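Local coordinates for protein glycoside hydrolase (Streptococcus pneumoniae serotype 4, PDB 6ORH) that probably hydrolyses alpha-L-fucosidic linkages, acting as a family 29 fucosidase in the breakdown of host carbohydrate antigens, at residues A[168-173]-A[190-195]; A[58-63]-A[69-74]; A[17-22]-A[249-254]. The protein carries 2 engineered substitutions. All blocks are in the same frame, centred on the assembly; numbering follows the deposited sequence.

Contact 1 (A[168-173]-A[190-195]); sequences VWMNGA and ETIRDL. Engineered in segment 168-173: Asn-171 (natural residue Asp). With GAL (beta-D-galactopyranose), chain C; FUC (alpha-L-fucopyranose), chain B; FUC (alpha-L-fucopyranose), chain D; EDO (1,2-ethanediol), chain F.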
loop_
_atom_site.group_PDB
_atom_site.type_symbol
_atom_site.label_atom_id
_atom_site.label_comp_id
_atom_site.label_asym_id
_atom_site.label_seq_id
_atom_site.Cartn_x
_atom_site.Cartn_y
_atom_site.Cartn_z
ATOM N N VAL A 168 22.234 18.586 -4.087
ATOM C CA VAL A 168 21.699 19.907 -4.421
ATOM C C VAL A 168 20.215 19.710 -4.729
ATOM O O VAL A 168 19.894 18.794 -5.478
ATOM C CB VAL A 168 22.450 20.511 -5.627
ATOM C CG1 VAL A 168 21.761 21.789 -6.112
ATOM C CG2 VAL A 168 23.919 20.799 -5.273
ATOM N N TRP A 169 19.345 20.571 -4.165
ATOM C CA TRP A 169 17.903 20.417 -4.332
ATOM C C TRP A 169 17.362 21.549 -5.202
ATOM O O TRP A 169 17.495 22.737 -4.849
ATOM C CB TRP A 169 17.234 20.456 -2.938
ATOM C CG TRP A 169 16.437 19.226 -2.613
ATOM C CD1 TRP A 169 16.926 18.010 -2.229
ATOM C CD2 TRP A 169 15.002 19.104 -2.588
ATOM N NE1 TRP A 169 15.909 17.123 -1.994
ATOM C CE2 TRP A 169 14.716 17.782 -2.159
ATOM C CE3 TRP A 169 13.931 19.978 -2.873
ATOM C CZ2 TRP A 169 13.418 17.301 -2.018
ATOM C CZ3 TRP A 169 12.643 19.500 -2.684
ATOM C CH2 TRP A 169 12.398 18.171 -2.310
ATOM N N MET A 170 16.722 21.163 -6.327
ATOM C CA MET A 170 16.069 22.109 -7.234
ATOM C C MET A 170 14.568 21.819 -7.252
ATOM O O MET A 170 14.063 21.013 -8.042
ATOM C CB MET A 170 16.647 21.918 -8.643
ATOM C CG MET A 170 18.136 22.191 -8.656
ATOM S SD MET A 170 18.788 21.903 -10.297
ATOM C CE MET A 170 20.521 22.308 -10.058
ATOM N N ASN A 171 13.847 22.463 -6.337
ATOM C CA ASN A 171 12.416 22.242 -6.194
ATOM C C ASN A 171 11.706 22.555 -7.505
ATOM O O ASN A 171 12.037 23.547 -8.138
ATOM C CB ASN A 171 11.897 23.156 -5.070
ATOM C CG ASN A 171 10.600 22.643 -4.508
ATOM O OD1 ASN A 171 9.581 22.618 -5.194
ATOM N ND2 ASN A 171 10.604 22.263 -3.254
ATOM N N GLY A 172 10.712 21.721 -7.895
ATOM C CA GLY A 172 10.012 21.982 -9.152
ATOM C C GLY A 172 8.775 22.889 -9.001
ATOM O O GLY A 172 8.165 23.226 -10.019
ATOM N N ALA A 173 8.448 23.320 -7.776
ATOM C CA ALA A 173 7.204 24.051 -7.507
ATOM C C ALA A 173 7.268 25.492 -8.013
ATOM O O ALA A 173 8.255 26.198 -7.793
ATOM C CB ALA A 173 6.870 24.022 -6.025
ATOM N N GLU A 190 26.533 21.036 -15.089
ATOM C CA GLU A 190 27.954 21.070 -15.410
ATOM C C GLU A 190 28.757 21.716 -14.282
ATOM O O GLU A 190 29.789 21.174 -13.868
ATOM C CB GLU A 190 28.175 21.824 -16.722
ATOM C CG GLU A 190 27.883 20.997 -17.954
ATOM C CD GLU A 190 27.942 21.805 -19.245
ATOM O OE1 GLU A 190 28.265 23.003 -19.175
ATOM O OE2 GLU A 190 27.644 21.247 -20.306
ATOM N N THR A 191 28.274 22.868 -13.784
ATOM C CA THR A 191 28.940 23.585 -12.714
ATOM C C THR A 191 28.953 22.730 -11.443
ATOM O O THR A 191 29.937 22.728 -10.701
ATOM C CB THR A 191 28.322 24.972 -12.475
ATOM O OG1 THR A 191 28.858 25.820 -13.497
ATOM C CG2 THR A 191 28.666 25.581 -11.135
ATOM N N ILE A 192 27.818 22.075 -11.159
ATOM C CA ILE A 192 27.754 21.234 -9.962
ATOM C C ILE A 192 28.819 20.139 -10.038
ATOM O O ILE A 192 29.489 19.861 -9.035
ATOM C CB ILE A 192 26.328 20.706 -9.705
ATOM C CG1 ILE A 192 25.400 21.891 -9.415
ATOM C CG2 ILE A 192 26.304 19.676 -8.573
ATOM C CD1 ILE A 192 23.933 21.521 -9.472
ATOM N N ARG A 193 28.992 19.532 -11.217
ATOM C CA ARG A 193 30.022 18.509 -11.359
ATOM C C ARG A 193 31.406 19.138 -11.179
ATOM O O ARG A 193 32.277 18.614 -10.478
ATOM C CB ARG A 193 29.912 17.862 -12.742
ATOM C CG ARG A 193 28.815 16.814 -12.852
ATOM C CD ARG A 193 28.816 16.026 -14.154
ATOM N NE ARG A 193 28.696 16.804 -15.380
ATOM C CZ ARG A 193 27.546 17.185 -15.925
ATOM N NH1 ARG A 193 26.396 16.888 -15.341
ATOM N NH2 ARG A 193 27.558 17.877 -17.046
ATOM N N ASP A 194 31.626 20.267 -11.849
ATOM C CA ASP A 194 32.938 20.901 -11.838
ATOM C C ASP A 194 33.369 21.155 -10.397
ATOM O O ASP A 194 34.542 20.999 -10.052
ATOM C CB ASP A 194 32.925 22.265 -12.537
ATOM C CG ASP A 194 32.805 22.259 -14.052
ATOM O OD1 ASP A 194 33.030 21.188 -14.680
ATOM O OD2 ASP A 194 32.464 23.341 -14.605
ATOM N N LEU A 195 32.412 21.526 -9.533
ATOM C CA LEU A 195 32.754 21.946 -8.177
ATOM C C LEU A 195 32.598 20.831 -7.140
ATOM O O LEU A 195 33.241 20.914 -6.082
ATOM C CB LEU A 195 31.894 23.159 -7.799
ATOM C CG LEU A 195 32.129 24.409 -8.638
ATOM C CD1 LEU A 195 31.213 25.500 -8.156
ATOM C CD2 LEU A 195 33.583 24.883 -8.466
HETATM C C1 GAL C . 6.415 19.607 -5.443
HETATM C C2 GAL C . 6.996 19.836 -6.856
HETATM C C3 GAL C . 8.096 18.812 -7.173
HETATM C C4 GAL C . 9.070 18.625 -6.005
HETATM C C5 GAL C . 8.244 18.352 -4.740
HETATM C C6 GAL C . 9.079 18.128 -3.502
HETATM O O2 GAL C . 5.946 19.686 -7.825
HETATM O O3 GAL C . 8.792 19.192 -8.393
HETATM O O4 GAL C . 9.890 19.811 -5.801
HETATM O O5 GAL C . 7.462 19.543 -4.476
HETATM O O6 GAL C . 8.217 17.656 -2.432
HETATM C C1 FUC B . 7.265 22.187 -2.525
HETATM C C2 FUC B . 7.488 23.590 -1.986
HETATM C C3 FUC B . 7.326 23.532 -0.471
HETATM C C4 FUC B . 8.426 22.655 0.137
HETATM C C5 FUC B . 8.319 21.251 -0.507
HETATM C C6 FUC B . 9.476 20.350 -0.113
HETATM O O2 FUC B . 6.475 24.432 -2.565
HETATM O O3 FUC B . 7.402 24.869 0.057
HETATM O O4 FUC B . 9.716 23.284 -0.109
HETATM O O5 FUC B . 8.276 21.316 -1.989
HETATM C C1 FUC D . 6.012 20.627 -8.901
HETATM C C2 FUC D . 5.371 19.934 -10.119
HETATM C C3 FUC D . 3.850 19.815 -9.874
HETATM C C4 FUC D . 3.222 21.169 -9.627
HETATM C C5 FUC D . 3.915 21.773 -8.413
HETATM C C6 FUC D . 3.430 23.173 -8.058
HETATM O O2 FUC D . 5.973 18.674 -10.271
HETATM O O3 FUC D . 3.158 19.189 -10.969
HETATM O O4 FUC D . 3.399 22.042 -10.757
HETATM O O5 FUC D . 5.304 21.831 -8.714
HETATM C C1 EDO F . 22.285 14.617 -16.061
HETATM O O1 EDO F . 21.492 15.113 -17.128
HETATM C C2 EDO F . 23.708 14.988 -16.214
HETATM O O2 EDO F . 23.946 16.169 -16.988
#

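Contact 2 (A[58-63]-A[69-74]); sequences EWVRVL and KKLILV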
loop_
_atom_site.group_PDB
_atom_site.type_symbol
_atom_site.label_atom_id
_atom_site.label_comp_id
_atom_site.label_asym_id
_atom_site.label_seq_id
_atom_site.Cartn_x
_atom_site.Cartn_y
_atom_site.Cartn_z
ATOM N N GLU A 58 23.122 22.896 17.710
ATOM C CA GLU A 58 22.092 22.067 18.330
ATOM C C GLU A 58 21.264 21.358 17.262
ATOM O O GLU A 58 20.845 20.232 17.482
ATOM C CB GLU A 58 21.166 22.874 19.246
ATOM C CG GLU A 58 21.854 23.148 20.576
ATOM C CD GLU A 58 22.150 21.852 21.305
ATOM O OE1 GLU A 58 21.181 21.260 21.838
ATOM O OE2 GLU A 58 23.335 21.423 21.330
ATOM N N TRP A 59 21.033 22.018 16.109
ATOM C CA TRP A 59 20.298 21.333 15.050
ATOM C C TRP A 59 21.104 20.109 14.634
ATOM O O TRP A 59 20.579 18.996 14.559
ATOM C CB TRP A 59 20.101 22.224 13.820
ATOM C CG TRP A 59 19.408 23.539 14.029
ATOM C CD1 TRP A 59 18.786 24.017 15.156
ATOM C CD2 TRP A 59 19.288 24.558 13.023
ATOM N NE1 TRP A 59 18.293 25.277 14.898
ATOM C CE2 TRP A 59 18.587 25.629 13.598
ATOM C CE3 TRP A 59 19.703 24.663 11.675
ATOM C CZ2 TRP A 59 18.300 26.792 12.877
ATOM C CZ3 TRP A 59 19.403 25.805 10.962
ATOM C CH2 TRP A 59 18.728 26.875 11.563
ATOM N N VAL A 60 22.401 20.331 14.347
ATOM C CA VAL A 60 23.226 19.234 13.869
ATOM C C VAL A 60 23.400 18.155 14.943
ATOM O O VAL A 60 23.306 16.963 14.621
ATOM C CB VAL A 60 24.583 19.751 13.357
ATOM C CG1 VAL A 60 25.513 18.588 12.991
ATOM C CG2 VAL A 60 24.394 20.716 12.186
ATOM N N ARG A 61 23.656 18.559 16.205
ATOM C CA ARG A 61 23.902 17.572 17.261
ATOM C C ARG A 61 22.696 16.633 17.402
ATOM O O ARG A 61 22.856 15.411 17.439
ATOM C CB ARG A 61 24.203 18.262 18.600
ATOM C CG ARG A 61 24.472 17.253 19.717
ATOM C CD ARG A 61 24.699 17.955 21.058
ATOM N NE ARG A 61 23.499 18.592 21.594
ATOM C CZ ARG A 61 22.520 17.953 22.257
ATOM N NH1 ARG A 61 22.610 16.645 22.493
ATOM N NH2 ARG A 61 21.470 18.634 22.676
ATOM N N VAL A 62 21.495 17.196 17.466
ATOM C CA VAL A 62 20.296 16.396 17.671
ATOM C C VAL A 62 20.089 15.489 16.459
ATOM O O VAL A 62 19.816 14.300 16.610
ATOM C CB VAL A 62 19.059 17.253 17.983
ATOM C CG1 VAL A 62 17.770 16.452 17.824
ATOM C CG2 VAL A 62 19.153 17.775 19.421
ATOM N N LEU A 63 20.264 16.042 15.256
ATOM C CA LEU A 63 20.112 15.178 14.081
ATOM C C LEU A 63 21.139 14.039 14.063
ATOM O O LEU A 63 20.801 12.912 13.710
ATOM C CB LEU A 63 20.185 16.034 12.810
ATOM C CG LEU A 63 19.042 17.029 12.636
ATOM C CD1 LEU A 63 19.317 17.957 11.449
ATOM C CD2 LEU A 63 17.707 16.299 12.491
ATOM N N LYS A 69 22.068 11.178 8.566
ATOM C CA LYS A 69 23.398 11.116 7.960
ATOM C C LYS A 69 23.631 12.268 6.983
ATOM O O LYS A 69 24.776 12.500 6.562
ATOM C CB LYS A 69 23.616 9.767 7.261
ATOM C CG LYS A 69 23.408 8.569 8.177
ATOM C CD LYS A 69 24.372 8.624 9.341
ATOM C CE LYS A 69 24.199 7.439 10.270
ATOM N NZ LYS A 69 24.885 7.663 11.568
ATOM N N LYS A 70 22.582 13.067 6.752
ATOM C CA LYS A 70 22.666 14.180 5.822
ATOM C C LYS A 70 21.648 15.228 6.254
ATOM O O LYS A 70 20.601 14.893 6.796
ATOM C CB LYS A 70 22.378 13.695 4.397
ATOM C CG LYS A 70 22.379 14.785 3.325
ATOM C CD LYS A 70 22.517 14.216 1.904
ATOM C CE LYS A 70 21.494 13.154 1.578
ATOM N NZ LYS A 70 21.843 12.524 0.277
ATOM N N LEU A 71 22.019 16.501 6.082
ATOM C CA LEU A 71 21.173 17.642 6.421
ATOM C C LEU A 71 21.071 18.516 5.170
ATOM O O LEU A 71 22.104 19.041 4.714
ATOM C CB LEU A 71 21.849 18.392 7.587
ATOM C CG LEU A 71 21.126 19.602 8.190
ATOM C CD1 LEU A 71 21.875 20.099 9.421
ATOM C CD2 LEU A 71 20.938 20.772 7.203
ATOM N N ILE A 72 19.839 18.620 4.626
ATOM C CA ILE A 72 19.576 19.479 3.474
ATOM C C ILE A 72 18.984 20.805 3.949
ATOM O O ILE A 72 17.871 20.854 4.455
ATOM C CB ILE A 72 18.694 18.760 2.435
ATOM C CG1 ILE A 72 19.283 17.387 2.089
ATOM C CG2 ILE A 72 18.540 19.627 1.181
ATOM C CD1 ILE A 72 18.510 16.622 1.023
ATOM N N LEU A 73 19.753 21.893 3.763
ATOM C CA LEU A 73 19.375 23.202 4.277
ATOM C C LEU A 73 18.766 24.045 3.159
ATOM O O LEU A 73 19.400 24.309 2.122
ATOM C CB LEU A 73 20.663 23.899 4.766
ATOM C CG LEU A 73 20.442 25.294 5.364
ATOM C CD1 LEU A 73 19.570 25.197 6.632
ATOM C CD2 LEU A 73 21.804 25.901 5.753
ATOM N N VAL A 74 17.570 24.591 3.441
ATOM C CA VAL A 74 17.031 25.642 2.585
ATOM C C VAL A 74 17.847 26.917 2.790
ATOM O O VAL A 74 17.914 27.438 3.908
ATOM C CB VAL A 74 15.545 25.870 2.896
ATOM C CG1 VAL A 74 15.007 27.123 2.185
ATOM C CG2 VAL A 74 14.752 24.632 2.491
#

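Contact 3 (A[17-22]-A[249-254]); sequences AYLGDE and TIFSIG. With EDO (1,2-ethanediol), chain L.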
loop_
_atom_site.group_PDB
_atom_site.type_symbol
_atom_site.label_atom_id
_atom_site.label_comp_id
_atom_site.label_asym_id
_atom_site.label_seq_id
_atom_site.Cartn_x
_atom_site.Cartn_y
_atom_site.Cartn_z
ATOM N N ALA A 17 25.730 5.174 -1.806
ATOM C CA ALA A 17 26.083 5.649 -0.479
ATOM C C ALA A 17 24.834 6.205 0.216
ATOM O O ALA A 17 24.579 5.983 1.415
ATOM C CB ALA A 17 27.229 6.640 -0.588
ATOM N N TYR A 18 24.035 6.964 -0.544
ATOM C CA TYR A 18 22.821 7.514 0.038
ATOM C C TYR A 18 21.853 6.395 0.438
ATOM O O TYR A 18 21.234 6.476 1.513
ATOM C CB TYR A 18 22.163 8.468 -0.970
ATOM C CG TYR A 18 20.986 9.283 -0.488
ATOM C CD1 TYR A 18 20.706 9.481 0.868
ATOM C CD2 TYR A 18 20.167 9.926 -1.420
ATOM C CE1 TYR A 18 19.633 10.258 1.272
ATOM C CE2 TYR A 18 19.116 10.732 -1.024
ATOM C CZ TYR A 18 18.858 10.916 0.327
ATOM O OH TYR A 18 17.840 11.740 0.689
ATOM N N LEU A 19 21.690 5.370 -0.434
ATOM C CA LEU A 19 20.791 4.273 -0.116
ATOM C C LEU A 19 21.230 3.604 1.190
ATOM O O LEU A 19 20.391 3.234 2.007
ATOM C CB LEU A 19 20.766 3.278 -1.291
ATOM C CG LEU A 19 19.996 3.848 -2.495
ATOM C CD1 LEU A 19 20.275 2.997 -3.730
ATOM C CD2 LEU A 19 18.511 3.832 -2.183
ATOM N N GLY A 20 22.544 3.469 1.345
ATOM C CA GLY A 20 23.122 2.873 2.548
ATOM C C GLY A 20 22.861 3.709 3.808
ATOM O O GLY A 20 22.630 3.175 4.909
ATOM N N ASP A 21 22.884 5.026 3.656
ATOM C CA ASP A 21 22.717 5.953 4.774
ATOM C C ASP A 21 21.269 6.027 5.266
ATOM O O ASP A 21 21.056 6.261 6.452
ATOM C CB ASP A 21 23.230 7.348 4.398
ATOM C CG ASP A 21 24.754 7.459 4.448
ATOM O OD1 ASP A 21 25.409 6.522 4.976
ATOM O OD2 ASP A 21 25.266 8.441 3.929
ATOM N N GLU A 22 20.285 5.944 4.346
ATOM C CA GLU A 22 18.870 5.769 4.669
ATOM C C GLU A 22 18.142 7.035 5.132
ATOM O O GLU A 22 16.975 7.232 4.758
ATOM C CB GLU A 22 18.622 4.650 5.697
ATOM C CG GLU A 22 19.170 3.302 5.262
ATOM C CD GLU A 22 18.878 2.181 6.262
ATOM O OE1 GLU A 22 18.754 2.487 7.463
ATOM O OE2 GLU A 22 18.884 1.028 5.842
ATOM N N THR A 249 15.964 3.786 -18.016
ATOM C CA THR A 249 17.251 3.875 -18.697
ATOM C C THR A 249 18.359 4.442 -17.803
ATOM O O THR A 249 19.532 4.284 -18.148
ATOM C CB THR A 249 17.145 4.652 -20.024
ATOM O OG1 THR A 249 16.539 5.905 -19.719
ATOM C CG2 THR A 249 16.281 3.910 -21.020
ATOM N N ILE A 250 18.003 5.156 -16.712
ATOM C CA ILE A 250 18.968 5.692 -15.760
ATOM C C ILE A 250 18.574 5.219 -14.365
ATOM O O ILE A 250 17.392 5.029 -14.087
ATOM C CB ILE A 250 19.060 7.240 -15.780
ATOM C CG1 ILE A 250 17.756 7.871 -15.283
ATOM C CG2 ILE A 250 19.411 7.731 -17.193
ATOM C CD1 ILE A 250 17.825 9.385 -14.943
ATOM N N PHE A 251 19.599 4.999 -13.516
ATOM C CA PHE A 251 19.324 4.725 -12.101
ATOM C C PHE A 251 18.905 6.033 -11.434
ATOM O O PHE A 251 19.553 7.073 -11.619
ATOM C CB PHE A 251 20.553 4.109 -11.429
ATOM C CG PHE A 251 20.230 3.459 -10.096
ATOM C CD1 PHE A 251 20.013 4.239 -8.963
ATOM C CD2 PHE A 251 20.036 2.092 -9.997
ATOM C CE1 PHE A 251 19.673 3.645 -7.740
ATOM C CE2 PHE A 251 19.708 1.504 -8.774
ATOM C CZ PHE A 251 19.530 2.274 -7.641
ATOM N N SER A 252 17.808 5.959 -10.657
ATOM C CA SER A 252 17.199 7.176 -10.127
ATOM C C SER A 252 16.630 6.832 -8.749
ATOM O O SER A 252 15.833 5.899 -8.663
ATOM C CB SER A 252 16.067 7.596 -11.084
ATOM O OG SER A 252 15.272 8.639 -10.484
ATOM N N ILE A 253 17.065 7.562 -7.706
ATOM C CA ILE A 253 16.462 7.358 -6.379
ATOM C C ILE A 253 15.188 8.201 -6.260
ATOM O O ILE A 253 15.280 9.432 -6.396
ATOM C CB ILE A 253 17.474 7.783 -5.311
ATOM C CG1 ILE A 253 18.708 6.873 -5.336
ATOM C CG2 ILE A 253 16.833 7.835 -3.922
ATOM C CD1 ILE A 253 19.832 7.372 -4.459
ATOM N N GLY A 254 14.059 7.549 -5.943
ATOM C CA GLY A 254 12.821 8.289 -5.631
ATOM C C GLY A 254 12.835 8.700 -4.153
ATOM O O GLY A 254 12.385 7.953 -3.280
HETATM C C1 EDO L . 17.387 3.095 1.145
HETATM O O1 EDO L . 17.903 4.233 1.747
HETATM C C2 EDO L . 16.849 2.361 2.292
HETATM O O2 EDO L . 16.197 1.251 1.940
#

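Contact 1 (A[168-173]-A[190-195])
Within 190-195, Ile-192 meets both Val-168 and Met-170, and it alone carries the contact. Just before it, Thr-191 turns to helix 139-154 and packs on Leu-147 and Lys-151. Ile-192 then reaches toward the strand end. Its CG1 lies anti to the carbonyl carbon (chi1 -64°), and its CD1 goes out nearly straight (chi2 166°). This methyl meets, tip to tip, Val-168 CG1 at 4.0 Å and Met-170 CE at 3.6 Å. The thioether chain of Met-170 is extended, so its end methyl bridges the gap. Trp-188 and Phe-189 of the same helix also pack on Met-170. Next in sequence, Arg-193 leaves the interface and makes a weak hydrogen bond to an ethanediol, probably from the crystallisation liquor. Leu-195 touches Ser-155 on the way to strand 200-202. Strand 167-169, helix 185-196 and strand 200-202 form a beta-alpha-beta crossover of the TIM barrel. The loop after the strand faces the sugars. There Asn-171, engineered from aspartate, donates through ND2 to O5 of the chain B fucose at 2.8 Å, nearly straight at 177°. Its OD1 accepts from Ala-173 N at 2.9 Å, which closes an Asx turn and fixes the amide. Gly-172 N donates to galactose O4 at 3.0 Å. With no hydrogen bond between them, the segments meet through methyl groups, while the polar groups of Asn-171 and Gly-172 face the glycan.

Contact 2 (A[58-63]-A[69-74])
Leu-71 of strand 70-74 lies across the side chains of Val-60 and Leu-63, meeting each at about a right angle. Its CG is anti to the backbone N (chi1 -177°), which carries CD1 out to the helix. That one methyl touches Val-60 CG2 at 3.8 Å and Leu-63 CD1 at 3.9 Å. Val-60 and Leu-63 lie a turn apart, and one methyl touches both. Farther along, Trp-59 and Leu-73 meet more loosely. Trp-59 CZ3 is 4.4 Å from Leu-73 CD1, and the methyl approaches the indole obliquely. Phe-304 stacks on the same indole, and Trp-59 NE1 bonds to Gly-302 O. The segment axes come within 9.9 Å, and their directions are 144° apart, roughly antiparallel. This is how a barrel helix returns the chain to the next parallel strand, here from strand 23-27 to strand 70-74. Leu-63 also packs on Ala-25, and Val-60 on helix 105-116. On the helix itself Arg-61 grips Glu-58 side-on. Its NE reaches Glu-58 OE2 at 2.8 Å and its NH2 reaches OE1 at 2.8 Å, with both carboxylate oxygens near the guanidinium plane. Glu-65 provides a second acid for Arg-61. Charges are thus paired along the helix, and the side chains that meet the strand touch it through carbon atoms. No hydrogen bond joins them, and water is excluded from the buried side chains.

Contact 3 (A[17-22]-A[249-254])
A single methyl, Ile-253 CD1, is shared by two consecutive helix residues, Tyr-18 and Leu-19, more than 200 residues away in the chain. It lies 4.0 Å from Tyr-18 CD2 and 4.0 Å from Leu-19 CG. The Leu-19 and Ile-253 side chains meet tip to tip. Tyr-18 comes in at a slant, and the methyl stands oblique to its ring. The tyrosine CG is anti to the backbone N (chi1 -172°), which puts ring atom CD2 beside Ile-253 CD1. Leu-19 has a second partner. Its CD1 touches Phe-251 CZ at 4.0 Å, the two side chains coming from opposite directions. Phe-251 and Ile-253 alternate with Ser-252 on the strand, so both point to the helix. Upstream, Thr-249 and Ile-250 both face Val-227, a classic beta bulge. The helix ends at Asp-21; Glu-22, with phi 78°, is the first residue beyond it, just before strand 23-27. Ethanediol O1 donates to Leu-19 O at 2.7 Å. Other partners lie outside the two segments. The Tyr-18 ring receives Lys-70 in a cation-pi contact, and Ser-252 OG bonds to Arg-210. The helix leading into the first barrel strand is thereby set against strand 250-259. Between the segments the join is carbon contact; Gln-15 NE2 to Phe-251 O and Tyr-18 OH to Glu-255 add polar ties to the strand.

In the fold
All three contacts are buried and reach the same barrel sheet. Contacts 1 and 2 are helix-on-strand packing of the TIM barrel wall. Contact 3 brings the helix before the first strand onto a late strand. In each the segments meet by apolar side chains without hydrogen bonds. Their surroundings differ. Contact 1 runs into the sugar-binding loop, contact 2 carries an ion pair on its helix, and contact 3 has polar ties to strand 250-259. Contacts 1 and 2 touch where Trp-169 CD1 lies 3.9 Å from Ile-72 CD1. Contacts 2 and 3 touch where Lys-69 CG lies 3.7 Å from Asp-21 O. Contacts 1 and 3 do not touch.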